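Long-range contacts in LbaCas13a H328A (C2c2) (Lachnospiraceae bacterium NK4A179, PDB 5WLH), which probably processes its own precursor crRNA and, once guided by it, cleaves RNA as a Cas13a nuclease of a CRISPR system: residues R684-R692 / T1080-Q1090; V675-V683 / L846-L855. One frame throughout, in Å; residues are numbered along the deposited sequence.

In the fold
The two contacts hold consecutive short helices, contact 2 helix 678-681 and contact 1 helix 687-692, against parts of the chain far away in sequence. Contact 2 is buried: helix 678-681 packs on helix 843-861 mostly through apolar side chains, with a single arginine serving the backbone. Contact 1 lies further out, its centre about 35 Å from the centre of the chain against 26 Å, and is only partly buried; here a loop before helix 1087-1103 is held largely by bonds to backbone carbonyls. Leu690 joins the two, its CD1 3.6 Å from Arg851 CD. Helix 709-732 packs against residues of both, and each places side chains on phosphates of the bound RNA.

Contact 1: R684-R692 / T1080-Q1090; sequences RKNFPALVR and TKGIFDSEDEQ. With nucleotides of chain B.
Lys685 NZ is gripped by two acceptors, Gly1082 O and Gln1090 OE1, each 2.8 Å from it. They belong to a loop-to-helix junction that lies against helix 687-692, and a capping box opens helix 1087-1103: Ser1086 OG accepts from Glu1089 N, while Ser1086 N gives to Glu1089 OE2 in return. The lysine chain runs extended and bends only at its last torsion (chi4 46°), which sets the ammonium in the carbonyl planes of both acceptors and on a lone pair of Gln1090 OE1. Gln1090 arrives from the opposite direction, and its OE1 also lies in plane at the edge of the Phe1084 ring. Phe1084 CE2 is 3.6 Å from Lys685 NZ. Gly1082 has a positive phi, and a side chain there would run into Lys685 O. Next along, Ile1083 CD1 packs on Ala689 CB at 3.9 Å and also touches the amide oxygen of Asn686. Asn686 ND2, the other branch of that amide, gives a nearly straight bond (172°) of 2.9 Å to OP1 of U42 of chain B. Bent at chi3, the Arg692 chain folds its guanidinium over Pro688 O of its own helix. Its NH1, which also bonds Tyr717 OH of helix 709-732, reaches Thr1080 O at 3.2 Å, and NH2 adds a weak bond to the same oxygen. Pro688 CB touches this carbonyl too, 3.3 Å from Thr1080 O.

Contact 2: V675-V683 / L846-L855; sequences VPSFNKVFV and LLVNLRKAFL. With nucleotides of chain B.
Arg851 starts out with CG opposite its backbone N (chi1 -174°) and turns at chi3 (-66°), while Phe682 carries CG beside its own N (chi1 -70°); the two side chains thus slide past each other in opposite directions. They join the end of the short helix 678-681, N-capped by Ser677, to the flank of helix 843-861. Arg851 NE gives a hydrogen bond of 2.9 Å to Val681 O, approaching nearly along the C=O axis, and NH2 adds a weak one to the same oxygen. Arg851 CG sits over one face of the Phe682 ring, a CH-pi contact 4.1 Å from the centroid. Phe682 CZ presses obliquely on Phe854 CD2 at 3.4 Å, while Leu855 CD2 lies at the ring's edge. A leucine in place of Arg851 has no N-H to offer, which would probably leave Val681 O, at the end of the short helix, without a side-chain partner from helix 843-861. The CG2 branch of Val681 packs on aliphatic groups: Leu847 CD2 touches both Val681 CG2, 3.7 Å away, and Pro676 CB, and the proline ring crosses Leu846 and Leu850 at about a right angle. The short helix and its N-cap also face the RNA. Lys680 NZ bonds OP2 of G33 of chain B at 2.8 Å, and Ser677 N meets OP1 of that nucleotide at 2.7 Å in an almost straight bond.

Contact 1: R684-R692 / T1080-Q1090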
loop_
_atom_site.group_PDB
_atom_site.type_symbol
_atom_site.label_atom_id
_atom_site.label_comp_id
_atom_site.label_asym_id
_atom_site.label_seq_id
_atom_site.Cartn_x
_atom_site.Cartn_y
_atom_site.Cartn_z
ATOM N N ARG A 684 -16.335 -16.498 13.614
ATOM C CA ARG A 684 -17.207 -17.610 13.242
ATOM C C ARG A 684 -16.922 -18.844 14.090
ATOM O O ARG A 684 -17.854 -19.493 14.584
ATOM C CB ARG A 684 -17.062 -17.942 11.761
ATOM C CG ARG A 684 -17.993 -19.045 11.291
ATOM C CD ARG A 684 -19.434 -18.860 11.805
ATOM N NE ARG A 684 -20.286 -19.932 11.311
ATOM C CZ ARG A 684 -20.430 -21.107 11.920
ATOM N NH1 ARG A 684 -19.782 -21.356 13.049
ATOM N NH2 ARG A 684 -21.213 -22.037 11.393
ATOM N N LYS A 685 -15.645 -19.171 14.289
ATOM C CA LYS A 685 -15.315 -20.369 15.054
ATOM C C LYS A 685 -15.907 -20.328 16.461
ATOM O O LYS A 685 -16.308 -21.369 16.991
ATOM C CB LYS A 685 -13.798 -20.548 15.109
ATOM C CG LYS A 685 -13.321 -21.470 16.216
ATOM C CD LYS A 685 -11.820 -21.345 16.449
ATOM C CE LYS A 685 -11.371 -22.292 17.557
ATOM N NZ LYS A 685 -11.959 -23.652 17.383
ATOM N N ASN A 686 -15.988 -19.150 17.077
ATOM C CA ASN A 686 -16.500 -19.020 18.439
ATOM C C ASN A 686 -18.005 -18.775 18.501
ATOM O O ASN A 686 -18.567 -18.753 19.603
ATOM C CB ASN A 686 -15.785 -17.885 19.175
ATOM C CG ASN A 686 -14.282 -18.023 19.137
ATOM O OD1 ASN A 686 -13.756 -19.132 18.999
ATOM N ND2 ASN A 686 -13.576 -16.895 19.279
ATOM N N PHE A 687 -18.658 -18.613 17.350
ATOM C CA PHE A 687 -20.050 -18.157 17.316
ATOM C C PHE A 687 -21.020 -19.113 18.010
ATOM O O PHE A 687 -21.815 -18.643 18.841
ATOM C CB PHE A 687 -20.445 -17.902 15.857
ATOM C CG PHE A 687 -21.773 -17.224 15.688
ATOM C CD1 PHE A 687 -21.981 -15.950 16.184
ATOM C CD2 PHE A 687 -22.802 -17.855 15.005
ATOM C CE1 PHE A 687 -23.197 -15.325 16.020
ATOM C CE2 PHE A 687 -24.031 -17.226 14.840
ATOM C CZ PHE A 687 -24.217 -15.965 15.348
ATOM N N PRO A 688 -21.032 -20.422 17.730
ATOM C CA PRO A 688 -22.033 -21.276 18.397
ATOM C C PRO A 688 -21.928 -21.224 19.907
ATOM O O PRO A 688 -22.944 -21.055 20.593
ATOM C CB PRO A 688 -21.726 -22.670 17.838
ATOM C CG PRO A 688 -21.104 -22.384 16.483
ATOM C CD PRO A 688 -20.240 -21.194 16.753
ATOM N N ALA A 689 -20.710 -21.315 20.444
ATOM C CA ALA A 689 -20.532 -21.187 21.886
ATOM C C ALA A 689 -21.000 -19.825 22.387
ATOM O O ALA A 689 -21.554 -19.714 23.490
ATOM C CB ALA A 689 -19.068 -21.429 22.256
ATOM N N LEU A 690 -20.801 -18.770 21.593
ATOM C CA LEU A 690 -21.164 -17.442 22.070
ATOM C C LEU A 690 -22.677 -17.262 22.144
ATOM O O LEU A 690 -23.183 -16.662 23.095
ATOM C CB LEU A 690 -20.544 -16.359 21.179
ATOM C CG LEU A 690 -20.656 -14.948 21.767
ATOM C CD1 LEU A 690 -19.336 -14.204 21.700
ATOM C CD2 LEU A 690 -21.742 -14.163 21.071
ATOM N N VAL A 691 -23.418 -17.756 21.151
ATOM C CA VAL A 691 -24.856 -17.516 21.186
ATOM C C VAL A 691 -25.519 -18.399 22.239
ATOM O O VAL A 691 -26.532 -18.008 22.825
ATOM C CB VAL A 691 -25.494 -17.710 19.799
ATOM C CG1 VAL A 691 -24.880 -16.725 18.801
ATOM C CG2 VAL A 691 -25.341 -19.134 19.334
ATOM N N ARG A 692 -24.950 -19.574 22.515
ATOM C CA ARG A 692 -25.483 -20.443 23.560
ATOM C C ARG A 692 -25.184 -19.925 24.962
ATOM O O ARG A 692 -25.909 -20.270 25.904
ATOM C CB ARG A 692 -24.921 -21.851 23.393
ATOM C CG ARG A 692 -25.493 -22.593 22.200
ATOM C CD ARG A 692 -25.122 -24.052 22.253
ATOM N NE ARG A 692 -23.676 -24.230 22.328
ATOM C CZ ARG A 692 -22.899 -24.476 21.278
ATOM N NH1 ARG A 692 -23.427 -24.578 20.065
ATOM N NH2 ARG A 692 -21.591 -24.627 21.441
ATOM N N THR A 1080 -20.440 -28.475 15.946
ATOM C CA THR A 1080 -20.884 -27.141 16.334
ATOM C C THR A 1080 -20.543 -26.816 17.779
ATOM O O THR A 1080 -21.077 -25.849 18.331
ATOM C CB THR A 1080 -22.387 -26.977 16.095
ATOM O OG1 THR A 1080 -23.090 -28.096 16.649
ATOM C CG2 THR A 1080 -22.678 -26.866 14.599
ATOM N N LYS A 1081 -19.673 -27.613 18.405
ATOM C CA LYS A 1081 -19.084 -27.209 19.674
ATOM C C LYS A 1081 -18.279 -25.927 19.513
ATOM O O LYS A 1081 -18.150 -25.149 20.466
ATOM C CB LYS A 1081 -18.212 -28.338 20.224
ATOM C CG LYS A 1081 -17.666 -28.083 21.617
ATOM C CD LYS A 1081 -17.468 -29.379 22.395
ATOM C CE LYS A 1081 -16.484 -30.315 21.708
ATOM N NZ LYS A 1081 -16.235 -31.544 22.521
ATOM N N GLY A 1082 -17.743 -25.683 18.317
ATOM C CA GLY A 1082 -17.034 -24.453 18.018
ATOM C C GLY A 1082 -15.661 -24.374 18.652
ATOM O O GLY A 1082 -14.653 -24.196 17.960
ATOM N N ILE A 1083 -15.616 -24.489 19.976
ATOM C CA ILE A 1083 -14.378 -24.490 20.744
ATOM C C ILE A 1083 -14.301 -25.832 21.462
ATOM O O ILE A 1083 -15.180 -26.163 22.266
ATOM C CB ILE A 1083 -14.324 -23.315 21.734
ATOM C CG1 ILE A 1083 -15.126 -22.126 21.192
ATOM C CG2 ILE A 1083 -12.893 -22.894 21.988
ATOM C CD1 ILE A 1083 -15.206 -20.955 22.149
ATOM N N PHE A 1084 -13.258 -26.602 21.171
ATOM C CA PHE A 1084 -13.235 -28.025 21.474
ATOM C C PHE A 1084 -12.404 -28.332 22.715
ATOM O O PHE A 1084 -11.674 -27.490 23.243
ATOM C CB PHE A 1084 -12.705 -28.806 20.267
ATOM C CG PHE A 1084 -13.302 -28.366 18.963
ATOM C CD1 PHE A 1084 -14.530 -28.857 18.549
ATOM C CD2 PHE A 1084 -12.651 -27.440 18.163
ATOM C CE1 PHE A 1084 -15.091 -28.444 17.354
ATOM C CE2 PHE A 1084 -13.205 -27.024 16.968
ATOM C CZ PHE A 1084 -14.429 -27.525 16.564
ATOM N N ASP A 1085 -12.537 -29.574 23.182
ATOM C CA ASP A 1085 -11.800 -30.066 24.341
ATOM C C ASP A 1085 -10.444 -30.639 23.938
ATOM O O ASP A 1085 -9.404 -30.193 24.427
ATOM C CB ASP A 1085 -12.624 -31.129 25.083
ATOM C CG ASP A 1085 -13.761 -30.534 25.894
ATOM O OD1 ASP A 1085 -13.591 -30.358 27.121
ATOM O OD2 ASP A 1085 -14.827 -30.248 25.307
ATOM N N SER A 1086 -10.441 -31.618 23.042
ATOM C CA SER A 1086 -9.228 -32.359 22.739
ATOM C C SER A 1086 -8.387 -31.654 21.678
ATOM O O SER A 1086 -8.860 -30.787 20.937
ATOM C CB SER A 1086 -9.566 -33.774 22.268
ATOM O OG SER A 1086 -8.591 -34.247 21.360
ATOM N N GLU A 1087 -7.115 -32.050 21.616
ATOM C CA GLU A 1087 -6.198 -31.511 20.622
ATOM C C GLU A 1087 -6.445 -32.118 19.245
ATOM O O GLU A 1087 -6.463 -31.398 18.242
ATOM C CB GLU A 1087 -4.757 -31.754 21.063
ATOM C CG GLU A 1087 -3.789 -30.717 20.560
ATOM C CD GLU A 1087 -2.349 -31.048 20.879
ATOM O OE1 GLU A 1087 -2.069 -31.424 22.038
ATOM O OE2 GLU A 1087 -1.496 -30.933 19.969
ATOM N N ASP A 1088 -6.636 -33.438 19.177
ATOM C CA ASP A 1088 -6.930 -34.092 17.909
ATOM C C ASP A 1088 -8.360 -33.858 17.443
ATOM O O ASP A 1088 -8.669 -34.138 16.281
ATOM C CB ASP A 1088 -6.656 -35.594 18.008
ATOM C CG ASP A 1088 -5.174 -35.917 17.988
ATOM O OD1 ASP A 1088 -4.534 -35.834 19.056
ATOM O OD2 ASP A 1088 -4.645 -36.242 16.902
ATOM N N GLU A 1089 -9.239 -33.361 18.315
ATOM C CA GLU A 1089 -10.539 -32.888 17.854
ATOM C C GLU A 1089 -10.375 -31.619 17.027
ATOM O O GLU A 1089 -10.951 -31.494 15.938
ATOM C CB GLU A 1089 -11.467 -32.647 19.049
ATOM C CG GLU A 1089 -12.028 -33.924 19.670
ATOM C CD GLU A 1089 -12.991 -33.656 20.815
ATOM O OE1 GLU A 1089 -13.661 -34.613 21.262
ATOM O OE2 GLU A 1089 -13.076 -32.494 21.268
ATOM N N GLN A 1090 -9.565 -30.681 17.520
ATOM C CA GLN A 1090 -9.317 -29.442 16.793
ATOM C C GLN A 1090 -8.622 -29.711 15.461
ATOM O O GLN A 1090 -9.055 -29.220 14.410
ATOM C CB GLN A 1090 -8.487 -28.494 17.658
ATOM C CG GLN A 1090 -8.181 -27.158 17.006
ATOM C CD GLN A 1090 -9.431 -26.357 16.672
ATOM O OE1 GLN A 1090 -9.856 -25.512 17.457
ATOM N NE2 GLN A 1090 -10.013 -26.607 15.501
ATOM P P U B 42 -9.893 -16.338 17.890
ATOM O OP1 U B 42 -10.693 -16.865 19.030
ATOM O OP2 U B 42 -10.320 -15.098 17.203
ATOM O "O5'" U B 42 -8.407 -16.099 18.401
ATOM C "C5'" U B 42 -7.761 -17.023 19.266
ATOM C "C4'" U B 42 -6.327 -16.615 19.474
ATOM O "O4'" U B 42 -5.655 -16.587 18.185
ATOM C "C3'" U B 42 -6.121 -15.208 20.027
ATOM O "O3'" U B 42 -6.250 -15.127 21.440
ATOM C "C2'" U B 42 -4.736 -14.845 19.510
ATOM O "O2'" U B 42 -3.728 -15.465 20.291
ATOM C "C1'" U B 42 -4.748 -15.505 18.135
ATOM N N1 U B 42 -5.166 -14.571 17.063
ATOM C C2 U B 42 -4.233 -13.649 16.618
ATOM O O2 U B 42 -3.108 -13.583 17.078
ATOM N N3 U B 42 -4.652 -12.807 15.618
ATOM C C4 U B 42 -5.896 -12.792 15.025
ATOM O O4 U B 42 -6.137 -11.978 14.134
ATOM C C5 U B 42 -6.808 -13.775 15.536
ATOM C C6 U B 42 -6.422 -14.609 16.510
#

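Contact 2: V675-V683 / L846-L855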
loop_
_atom_site.group_PDB
_atom_site.type_symbol
_atom_site.label_atom_id
_atom_site.label_comp_id
_atom_site.label_asym_id
_atom_site.label_seq_id
_atom_site.Cartn_x
_atom_site.Cartn_y
_atom_site.Cartn_z
ATOM N N VAL A 675 -14.719 0.704 10.925
ATOM C CA VAL A 675 -15.492 0.013 11.951
ATOM C C VAL A 675 -15.113 -1.463 11.894
ATOM O O VAL A 675 -15.084 -2.031 10.794
ATOM C CB VAL A 675 -16.993 0.207 11.736
ATOM C CG1 VAL A 675 -17.773 -0.586 12.773
ATOM C CG2 VAL A 675 -17.353 1.693 11.809
ATOM N N PRO A 676 -14.799 -2.107 13.019
ATOM C CA PRO A 676 -14.459 -3.534 12.977
ATOM C C PRO A 676 -15.498 -4.341 12.220
ATOM O O PRO A 676 -16.707 -4.126 12.363
ATOM C CB PRO A 676 -14.413 -3.926 14.460
ATOM C CG PRO A 676 -14.025 -2.697 15.151
ATOM C CD PRO A 676 -14.673 -1.553 14.378
ATOM N N SER A 677 -15.022 -5.277 11.403
ATOM C CA SER A 677 -15.929 -6.086 10.607
ATOM C C SER A 677 -16.765 -6.961 11.527
ATOM O O SER A 677 -16.345 -7.298 12.632
ATOM C CB SER A 677 -15.161 -6.976 9.638
ATOM O OG SER A 677 -14.529 -8.037 10.344
ATOM N N PHE A 678 -17.963 -7.318 11.058
ATOM C CA PHE A 678 -18.791 -8.247 11.822
ATOM C C PHE A 678 -17.998 -9.497 12.161
ATOM O O PHE A 678 -18.026 -9.973 13.302
ATOM C CB PHE A 678 -20.049 -8.626 11.039
ATOM C CG PHE A 678 -20.822 -9.761 11.671
ATOM C CD1 PHE A 678 -21.605 -9.532 12.792
ATOM C CD2 PHE A 678 -20.729 -11.043 11.167
ATOM C CE1 PHE A 678 -22.300 -10.576 13.388
ATOM C CE2 PHE A 678 -21.419 -12.081 11.748
ATOM C CZ PHE A 678 -22.199 -11.845 12.866
ATOM N N ASN A 679 -17.244 -10.010 11.182
ATOM C CA ASN A 679 -16.544 -11.280 11.324
ATOM C C ASN A 679 -15.403 -11.223 12.322
ATOM O O ASN A 679 -14.949 -12.285 12.767
ATOM C CB ASN A 679 -16.014 -11.732 9.964
ATOM C CG ASN A 679 -17.094 -11.782 8.928
ATOM O OD1 ASN A 679 -17.637 -10.747 8.547
ATOM N ND2 ASN A 679 -17.441 -12.985 8.483
ATOM N N LYS A 680 -14.903 -10.031 12.651
ATOM C CA LYS A 680 -13.913 -9.896 13.711
ATOM C C LYS A 680 -14.557 -9.717 15.076
ATOM O O LYS A 680 -14.010 -10.190 16.080
ATOM C CB LYS A 680 -12.982 -8.710 13.439
ATOM C CG LYS A 680 -12.117 -8.872 12.186
ATOM C CD LYS A 680 -10.883 -9.718 12.424
ATOM C CE LYS A 680 -9.862 -9.573 11.278
ATOM N NZ LYS A 680 -9.287 -8.185 11.069
ATOM N N VAL A 681 -15.711 -9.049 15.129
ATOM C CA VAL A 681 -16.435 -8.906 16.390
ATOM C C VAL A 681 -17.044 -10.239 16.804
ATOM O O VAL A 681 -17.000 -10.619 17.979
ATOM C CB VAL A 681 -17.508 -7.808 16.259
ATOM C CG1 VAL A 681 -18.334 -7.706 17.542
ATOM C CG2 VAL A 681 -16.854 -6.460 15.969
ATOM N N PHE A 682 -17.610 -10.969 15.848
ATOM C CA PHE A 682 -18.209 -12.284 16.067
ATOM C C PHE A 682 -17.404 -13.273 15.232
ATOM O O PHE A 682 -17.690 -13.501 14.053
ATOM C CB PHE A 682 -19.687 -12.282 15.700
ATOM C CG PHE A 682 -20.520 -11.499 16.653
ATOM C CD1 PHE A 682 -21.031 -12.094 17.800
ATOM C CD2 PHE A 682 -20.746 -10.154 16.444
ATOM C CE1 PHE A 682 -21.781 -11.358 18.700
ATOM C CE2 PHE A 682 -21.504 -9.415 17.336
ATOM C CZ PHE A 682 -22.015 -10.017 18.468
ATOM N N VAL A 683 -16.366 -13.840 15.849
ATOM C CA VAL A 683 -15.521 -14.800 15.154
ATOM C C VAL A 683 -16.328 -16.056 14.876
ATOM O O VAL A 683 -16.952 -16.617 15.786
ATOM C CB VAL A 683 -14.271 -15.105 15.989
ATOM C CG1 VAL A 683 -13.453 -16.185 15.322
ATOM C CG2 VAL A 683 -13.452 -13.841 16.184
ATOM N N LEU A 846 -12.413 -2.375 21.758
ATOM C CA LEU A 846 -13.449 -1.973 20.818
ATOM C C LEU A 846 -14.302 -3.169 20.406
ATOM O O LEU A 846 -15.535 -3.094 20.423
ATOM C CB LEU A 846 -12.818 -1.297 19.603
ATOM C CG LEU A 846 -13.748 -0.502 18.697
ATOM C CD1 LEU A 846 -14.559 0.509 19.492
ATOM C CD2 LEU A 846 -12.922 0.189 17.610
ATOM N N LEU A 847 -13.657 -4.284 20.029
ATOM C CA LEU A 847 -14.395 -5.485 19.657
ATOM C C LEU A 847 -15.293 -5.954 20.798
ATOM O O LEU A 847 -16.439 -6.363 20.572
ATOM C CB LEU A 847 -13.429 -6.603 19.255
ATOM C CG LEU A 847 -12.484 -6.390 18.068
ATOM C CD1 LEU A 847 -11.481 -7.532 17.973
ATOM C CD2 LEU A 847 -13.260 -6.286 16.786
ATOM N N VAL A 848 -14.797 -5.893 22.034
ATOM C CA VAL A 848 -15.596 -6.348 23.167
ATOM C C VAL A 848 -16.819 -5.457 23.346
ATOM O O VAL A 848 -17.949 -5.942 23.486
ATOM C CB VAL A 848 -14.741 -6.402 24.446
ATOM C CG1 VAL A 848 -15.633 -6.558 25.666
ATOM C CG2 VAL A 848 -13.752 -7.547 24.369
ATOM N N ASN A 849 -16.619 -4.139 23.322
ATOM C CA ASN A 849 -17.736 -3.239 23.560
ATOM C C ASN A 849 -18.761 -3.316 22.438
ATOM O O ASN A 849 -19.967 -3.225 22.690
ATOM C CB ASN A 849 -17.240 -1.812 23.734
ATOM C CG ASN A 849 -16.719 -1.549 25.134
ATOM O OD1 ASN A 849 -17.476 -1.175 26.024
ATOM N ND2 ASN A 849 -15.420 -1.731 25.331
ATOM N N LEU A 850 -18.298 -3.487 21.192
ATOM C CA LEU A 850 -19.225 -3.692 20.084
ATOM C C LEU A 850 -19.991 -5.001 20.237
ATOM O O LEU A 850 -21.202 -5.049 19.996
ATOM C CB LEU A 850 -18.470 -3.668 18.751
ATOM C CG LEU A 850 -18.102 -2.291 18.185
ATOM C CD1 LEU A 850 -17.207 -2.438 16.955
ATOM C CD2 LEU A 850 -19.332 -1.481 17.838
ATOM N N ARG A 851 -19.294 -6.075 20.625
ATOM C CA ARG A 851 -19.921 -7.387 20.731
ATOM C C ARG A 851 -21.024 -7.380 21.777
ATOM O O ARG A 851 -22.118 -7.910 21.545
ATOM C CB ARG A 851 -18.854 -8.427 21.069
ATOM C CG ARG A 851 -19.309 -9.867 21.074
ATOM C CD ARG A 851 -18.213 -10.747 21.680
ATOM N NE ARG A 851 -17.018 -10.778 20.838
ATOM C CZ ARG A 851 -15.825 -10.312 21.196
ATOM N NH1 ARG A 851 -15.648 -9.786 22.398
ATOM N NH2 ARG A 851 -14.805 -10.378 20.347
ATOM N N LYS A 852 -20.771 -6.736 22.916
ATOM C CA LYS A 852 -21.782 -6.674 23.963
ATOM C C LYS A 852 -22.915 -5.723 23.588
ATOM O O LYS A 852 -24.089 -6.039 23.814
ATOM C CB LYS A 852 -21.127 -6.284 25.289
ATOM C CG LYS A 852 -20.108 -7.315 25.788
ATOM C CD LYS A 852 -20.534 -8.760 25.462
ATOM C CE LYS A 852 -19.377 -9.747 25.632
ATOM N NZ LYS A 852 -19.543 -11.015 24.891
ATOM N N ALA A 853 -22.594 -4.570 22.975
ATOM C CA ALA A 853 -23.651 -3.685 22.503
ATOM C C ALA A 853 -24.553 -4.388 21.495
ATOM O O ALA A 853 -25.773 -4.170 21.488
ATOM C CB ALA A 853 -23.046 -2.414 21.893
ATOM N N PHE A 854 -23.974 -5.226 20.627
ATOM C CA PHE A 854 -24.778 -5.920 19.623
ATOM C C PHE A 854 -25.709 -6.935 20.276
ATOM O O PHE A 854 -26.888 -7.033 19.919
ATOM C CB PHE A 854 -23.882 -6.615 18.597
ATOM C CG PHE A 854 -24.637 -7.294 17.492
ATOM C CD1 PHE A 854 -24.998 -6.595 16.346
ATOM C CD2 PHE A 854 -24.999 -8.636 17.598
ATOM C CE1 PHE A 854 -25.694 -7.220 15.328
ATOM C CE2 PHE A 854 -25.689 -9.281 16.580
ATOM C CZ PHE A 854 -26.038 -8.562 15.427
ATOM N N LEU A 855 -25.188 -7.715 21.215
ATOM C CA LEU A 855 -26.033 -8.698 21.884
ATOM C C LEU A 855 -27.207 -8.021 22.572
ATOM O O LEU A 855 -28.340 -8.509 22.497
ATOM C CB LEU A 855 -25.207 -9.516 22.878
ATOM C CG LEU A 855 -24.105 -10.363 22.230
ATOM C CD1 LEU A 855 -23.125 -10.899 23.263
ATOM C CD2 LEU A 855 -24.680 -11.495 21.392
ATOM P P A B 34 -16.769 -4.407 6.269
ATOM O OP1 A B 34 -17.698 -3.509 5.524
ATOM O OP2 A B 34 -16.842 -4.512 7.772
ATOM O "O5'" A B 34 -16.744 -5.890 5.719
ATOM C "C5'" A B 34 -16.883 -6.164 4.332
ATOM C "C4'" A B 34 -17.417 -7.555 4.085
ATOM O "O4'" A B 34 -16.369 -8.544 4.310
ATOM C "C3'" A B 34 -18.606 -7.964 4.973
ATOM O "O3'" A B 34 -19.560 -8.674 4.195
ATOM C "C2'" A B 34 -17.970 -8.935 5.971
ATOM O "O2'" A B 34 -18.853 -9.903 6.499
ATOM C "C1'" A B 34 -16.881 -9.583 5.118
ATOM N N9 A B 34 -15.813 -10.208 5.908
ATOM C C8 A B 34 -14.899 -9.676 6.779
ATOM N N7 A B 34 -14.125 -10.579 7.339
ATOM C C5 A B 34 -14.569 -11.785 6.819
ATOM C C6 A B 34 -14.174 -13.123 7.008
ATOM N N6 A B 34 -13.188 -13.515 7.821
ATOM N N1 A B 34 -14.840 -14.080 6.324
ATOM C C2 A B 34 -15.838 -13.712 5.507
ATOM N N3 A B 34 -16.297 -12.488 5.249
ATOM C C4 A B 34 -15.608 -11.565 5.939
ATOM P P G B 33 -11.390 -5.155 9.972
ATOM O OP1 G B 33 -12.324 -5.471 11.089
ATOM O OP2 G B 33 -10.466 -6.216 9.462
ATOM O "O5'" G B 33 -12.233 -4.656 8.730
ATOM C "C5'" G B 33 -13.166 -3.595 8.861
ATOM C "C4'" G B 33 -13.655 -3.167 7.505
ATOM O "O4'" G B 33 -12.541 -2.593 6.747
ATOM C "C3'" G B 33 -14.206 -4.305 6.643
ATOM O "O3'" G B 33 -15.322 -3.842 5.905
ATOM C "C2'" G B 33 -13.065 -4.568 5.670
ATOM O "O2'" G B 33 -13.426 -5.190 4.457
ATOM C "C1'" G B 33 -12.546 -3.159 5.460
ATOM N N9 G B 33 -11.230 -3.155 4.809
ATOM C C8 G B 33 -10.931 -2.519 3.623
ATOM N N7 G B 33 -9.718 -2.777 3.201
ATOM C C5 G B 33 -9.215 -3.667 4.132
ATOM C C6 G B 33 -7.952 -4.293 4.190
ATOM O O6 G B 33 -6.995 -4.179 3.410
ATOM N N1 G B 33 -7.840 -5.108 5.299
ATOM C C2 G B 33 -8.814 -5.302 6.248
ATOM N N2 G B 33 -8.503 -6.129 7.252
ATOM N N3 G B 33 -9.997 -4.727 6.210
ATOM C C4 G B 33 -10.138 -3.924 5.131
ATOM P P C B 41 -11.031 -15.310 12.196
ATOM O OP1 C B 41 -12.261 -15.938 11.643
ATOM O OP2 C B 41 -11.022 -13.875 12.543
ATOM O "O5'" C B 41 -10.512 -16.064 13.507
ATOM C "C5'" C B 41 -10.683 -17.469 13.675
ATOM C "C4'" C B 41 -9.536 -18.103 14.437
ATOM O "O4'" C B 41 -8.382 -18.235 13.567
ATOM C "C3'" C B 41 -8.996 -17.343 15.641
ATOM O "O3'" C B 41 -9.774 -17.519 16.813
ATOM C "C2'" C B 41 -7.593 -17.915 15.783
ATOM O "O2'" C B 41 -7.649 -19.190 16.401
ATOM C "C1'" C B 41 -7.197 -18.116 14.321
ATOM N N1 C B 41 -6.405 -16.990 13.789
ATOM C C2 C B 41 -5.071 -16.882 14.185
ATOM O O2 C B 41 -4.636 -17.734 14.967
ATOM N N3 C B 41 -4.310 -15.866 13.709
ATOM C C4 C B 41 -4.844 -14.983 12.856
ATOM N N4 C B 41 -4.074 -13.986 12.394
ATOM C C5 C B 41 -6.207 -15.077 12.436
ATOM C C6 C B 41 -6.944 -16.088 12.919
#